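Local atomic coordinates of alkaline phosphatase D (Bacillus subtilis, PDB entry 2YEQ), a protein that hydrolyses phosphate mono- and diesters at an active site that holds iron and calcium. Residues Y154-T165 with I410-D418. Residues are numbered along the deposited sequence; the frame is centred on the assembly and turned at random.
Sequences YEYGPNEYVSKT and ITSGGNGAD. With FE (Fe (III) ion), chain B; EDO (1,2-ethanediol), chain N.
The Tyr-154 side chain meets Ser-412 at its phenol end, where Tyr-154 OH takes a hydrogen bond from Ser-412 OG at 2.6 Å. The same Tyr-154 OH binds the ferric ion FE at 2.0 Å. The contact joins the loops after strands 145-148 and 400-406 at the metal centre of a calcineurin-like phosphatase; Cys-124, Asp-151 and His-382 also bind the iron. With OG beside its own backbone N (chi1 -53°), Ser-412 turns its hydroxyl to the phenol oxygen, a second-shell donor to a metal-bound atom; the bond probably helps fix the direction in which that oxygen faces the iron. Tyr-161 only brushes Ser-412 from its hydroxyl end, its side chain also touching His-382.

Ser-412 and Gly-413 are the two central residues of a type II beta turn from Thr-411 to Gly-414, closed by Gly-414 N to Thr-411 O. Gly-413 and Gly-414 both have positive phi, and Gly-414 leaves room for two hydroxyls: Ser-163 OG and Thr-165 OG1 approach Gly-414 CA to 3.4 and 3.2 Å. Ser-163 OG also accepts from Thr-165 N in an ST turn, which curls the backbone of 163-165 around the serine hydroxyl. A water accepts from Lys-164 N and donates to Gly-413 O, joining the loops where their backbones do not bond directly.

Thr-165 OG1 sits between its backbone N and carbonyl carbon (chi1 53°) and accepts from Asn-415 N. An alanine here would take away that acceptor and is likely to leave Asn-415 N without its mate and the turn less firmly tied to 163-165. The side-chain amide of Asn-415 is held elsewhere, OD1 accepting from Val-462 N, and Asn-415 ND2 passes 3.9 Å from Thr-165 CB.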
loop_
_atom_site.group_PDB
_atom_site.type_symbol
_atom_site.label_atom_id
_atom_site.label_comp_id
_atom_site.label_asym_id
_atom_site.label_seq_id
_atom_site.Cartn_x
_atom_site.Cartn_y
_atom_site.Cartn_z
ATOM N N TYR A 154 2.821 3.386 -11.057
ATOM C CA TYR A 154 1.744 3.792 -11.949
ATOM C C TYR A 154 2.174 3.372 -13.367
ATOM O O TYR A 154 3.379 3.264 -13.651
ATOM C CB TYR A 154 1.453 5.302 -11.884
ATOM C CG TYR A 154 0.748 5.724 -10.603
ATOM C CD1 TYR A 154 1.411 5.665 -9.364
ATOM C CD2 TYR A 154 -0.578 6.123 -10.619
ATOM C CE1 TYR A 154 0.781 6.020 -8.186
ATOM C CE2 TYR A 154 -1.240 6.492 -9.436
ATOM C CZ TYR A 154 -0.558 6.417 -8.219
ATOM O OH TYR A 154 -1.168 6.787 -7.056
ATOM N N GLU A 155 1.186 3.168 -14.229
ATOM C CA GLU A 155 1.376 2.521 -15.533
ATOM C C GLU A 155 1.528 3.459 -16.705
ATOM O O GLU A 155 1.870 3.026 -17.823
ATOM C CB GLU A 155 0.206 1.557 -15.781
ATOM C CG GLU A 155 -1.092 2.234 -16.298
ATOM C CD GLU A 155 -2.004 2.736 -15.182
ATOM O OE1 GLU A 155 -1.529 2.861 -14.024
ATOM O OE2 GLU A 155 -3.190 3.046 -15.469
ATOM N N TYR A 156 1.263 4.738 -16.477
ATOM C CA TYR A 156 1.152 5.715 -17.538
ATOM C C TYR A 156 2.439 5.977 -18.326
ATOM O O TYR A 156 3.539 5.685 -17.865
ATOM C CB TYR A 156 0.651 7.040 -16.979
ATOM C CG TYR A 156 -0.737 6.943 -16.383
ATOM C CD1 TYR A 156 -1.850 6.829 -17.203
ATOM C CD2 TYR A 156 -0.933 6.941 -15.002
ATOM C CE1 TYR A 156 -3.119 6.721 -16.671
ATOM C CE2 TYR A 156 -2.192 6.822 -14.460
ATOM C CZ TYR A 156 -3.278 6.694 -15.293
ATOM O OH TYR A 156 -4.534 6.578 -14.755
ATOM N N GLY A 157 2.253 6.473 -19.546
ATOM C CA GLY A 157 3.296 7.149 -20.290
ATOM C C GLY A 157 3.499 8.536 -19.713
ATOM O O GLY A 157 2.844 8.913 -18.733
ATOM N N PRO A 158 4.401 9.303 -20.309
ATOM C CA PRO A 158 4.694 10.636 -19.798
ATOM C C PRO A 158 3.640 11.659 -20.217
ATOM O O PRO A 158 3.003 11.500 -21.254
ATOM C CB PRO A 158 6.067 10.947 -20.411
ATOM C CG PRO A 158 6.116 10.165 -21.628
ATOM C CD PRO A 158 5.371 8.890 -21.338
ATOM N N ASN A 159 3.449 12.692 -19.403
ATOM C CA ASN A 159 2.493 13.763 -19.694
ATOM C C ASN A 159 1.061 13.260 -19.855
ATOM O O ASN A 159 0.299 13.768 -20.690
ATOM C CB ASN A 159 2.881 14.517 -20.979
ATOM C CG ASN A 159 4.320 14.988 -20.972
ATOM O OD1 ASN A 159 5.120 14.619 -21.848
ATOM N ND2 ASN A 159 4.659 15.808 -19.987
ATOM N N GLU A 160 0.692 12.232 -19.112
ATOM C CA GLU A 160 -0.661 11.715 -19.199
ATOM C C GLU A 160 -1.425 12.037 -17.928
ATOM O O GLU A 160 -2.410 12.801 -17.964
ATOM C CB GLU A 160 -0.646 10.221 -19.497
ATOM C CG GLU A 160 -0.229 9.943 -20.933
ATOM C CD GLU A 160 0.136 8.499 -21.195
ATOM O OE1 GLU A 160 -0.216 7.622 -20.371
ATOM O OE2 GLU A 160 0.791 8.251 -22.243
ATOM N N TYR A 161 -0.982 11.451 -16.819
ATOM C CA TYR A 161 -1.601 11.691 -15.522
ATOM C C TYR A 161 -0.840 12.813 -14.846
ATOM O O TYR A 161 0.196 12.584 -14.216
ATOM C CB TYR A 161 -1.573 10.423 -14.696
ATOM C CG TYR A 161 -2.113 10.563 -13.285
ATOM C CD1 TYR A 161 -3.086 11.514 -12.961
ATOM C CD2 TYR A 161 -1.648 9.748 -12.279
ATOM C CE1 TYR A 161 -3.566 11.629 -11.677
ATOM C CE2 TYR A 161 -2.134 9.845 -10.998
ATOM C CZ TYR A 161 -3.082 10.779 -10.700
ATOM O OH TYR A 161 -3.530 10.896 -9.409
ATOM N N VAL A 162 -1.350 14.028 -15.017
ATOM C CA VAL A 162 -0.599 15.228 -14.713
ATOM C C VAL A 162 -1.098 15.875 -13.418
ATOM O O VAL A 162 -2.287 16.141 -13.239
ATOM C CB VAL A 162 -0.624 16.210 -15.875
ATOM C CG1 VAL A 162 0.132 17.534 -15.507
ATOM C CG2 VAL A 162 0.003 15.523 -17.132
ATOM N N SER A 163 -0.162 16.093 -12.499
ATOM C CA SER A 163 -0.467 16.687 -11.211
ATOM C C SER A 163 -0.849 18.159 -11.373
ATOM O O SER A 163 -0.303 18.855 -12.223
ATOM C CB SER A 163 0.758 16.557 -10.292
ATOM O OG SER A 163 0.701 17.462 -9.229
ATOM N N LYS A 164 -1.745 18.638 -10.513
ATOM C CA LYS A 164 -2.043 20.068 -10.432
ATOM C C LYS A 164 -0.811 20.920 -10.184
ATOM O O LYS A 164 -0.769 22.054 -10.648
ATOM C CB LYS A 164 -3.059 20.368 -9.330
ATOM C CG LYS A 164 -4.499 20.424 -9.836
ATOM C CD LYS A 164 -4.790 21.693 -10.646
ATOM C CE LYS A 164 -5.350 21.376 -12.038
ATOM N NZ LYS A 164 -6.629 20.624 -11.974
ATOM N N THR A 165 0.196 20.390 -9.476
ATOM C CA THR A 165 1.414 21.169 -9.215
ATOM C C THR A 165 2.587 20.815 -10.149
ATOM O O THR A 165 3.708 21.257 -9.925
ATOM C CB THR A 165 1.808 21.127 -7.711
ATOM O OG1 THR A 165 1.899 19.773 -7.245
ATOM C CG2 THR A 165 0.773 21.869 -6.885
ATOM N N ILE A 410 2.116 9.216 -0.851
ATOM C CA ILE A 410 3.545 9.571 -0.799
ATOM C C ILE A 410 3.819 10.751 -1.712
ATOM O O ILE A 410 4.526 11.692 -1.319
ATOM C CB ILE A 410 4.404 8.351 -1.168
ATOM C CG1 ILE A 410 4.310 7.287 -0.081
ATOM C CG2 ILE A 410 5.856 8.741 -1.481
ATOM C CD1 ILE A 410 5.178 7.570 1.217
ATOM N N THR A 411 3.277 10.719 -2.942
ATOM C CA THR A 411 3.367 11.844 -3.875
ATOM C C THR A 411 2.140 12.134 -4.751
ATOM O O THR A 411 1.993 13.239 -5.234
ATOM C CB THR A 411 4.502 11.608 -4.907
ATOM O OG1 THR A 411 4.350 10.289 -5.453
ATOM C CG2 THR A 411 5.898 11.781 -4.235
ATOM N N SER A 412 1.307 11.135 -5.028
ATOM C CA SER A 412 0.258 11.293 -6.062
ATOM C C SER A 412 -0.601 12.491 -5.742
ATOM O O SER A 412 -1.059 12.653 -4.601
ATOM C CB SER A 412 -0.621 10.045 -6.162
ATOM O OG SER A 412 0.171 8.904 -6.352
ATOM N N GLY A 413 -0.737 13.364 -6.733
ATOM C CA GLY A 413 -1.555 14.562 -6.619
ATOM C C GLY A 413 -0.774 15.834 -6.389
ATOM O O GLY A 413 -1.296 16.927 -6.584
ATOM N N GLY A 414 0.498 15.715 -6.019
ATOM C CA GLY A 414 1.338 16.906 -5.913
ATOM C C GLY A 414 1.292 17.529 -4.523
ATOM O O GLY A 414 1.022 16.846 -3.532
ATOM N N ASN A 415 1.538 18.830 -4.435
ATOM C CA ASN A 415 1.808 19.440 -3.134
ATOM C C ASN A 415 0.600 19.517 -2.215
ATOM O O ASN A 415 0.730 19.391 -0.978
ATOM C CB ASN A 415 2.418 20.825 -3.309
ATOM C CG ASN A 415 3.765 20.786 -3.986
ATOM O OD1 ASN A 415 4.511 19.795 -3.874
ATOM N ND2 ASN A 415 4.091 21.857 -4.698
ATOM N N GLY A 416 -0.572 19.728 -2.806
ATOM C CA GLY A 416 -1.804 19.703 -2.031
ATOM C C GLY A 416 -1.910 20.903 -1.096
ATOM O O GLY A 416 -1.350 21.982 -1.362
ATOM N N ALA A 417 -2.629 20.703 -0.002
ATOM C CA ALA A 417 -3.019 21.814 0.875
ATOM C C ALA A 417 -3.573 21.263 2.177
ATOM O O ALA A 417 -3.734 20.051 2.332
ATOM C CB ALA A 417 -4.043 22.708 0.168
ATOM N N ASP A 418 -3.824 22.134 3.155
ATOM C CA ASP A 418 -4.384 21.658 4.412
ATOM C C ASP A 418 -5.849 21.236 4.245
ATOM O O ASP A 418 -6.315 20.295 4.880
ATOM C CB ASP A 418 -4.245 22.720 5.523
ATOM C CG ASP A 418 -4.312 22.118 6.895
ATOM O OD1 ASP A 418 -3.300 21.512 7.352
ATOM O OD2 ASP A 418 -5.396 22.197 7.505
HETATM FE FE FE B . -2.966 6.378 -6.291
HETATM C C1 EDO N . -0.724 24.982 6.446
HETATM O O1 EDO N . 0.036 26.203 6.526
HETATM C C2 EDO N . -1.684 24.755 7.610
HETATM O O2 EDO N . -1.532 23.430 8.129
HETATM O O HOH W 1 -3.088 17.114 -8.735
#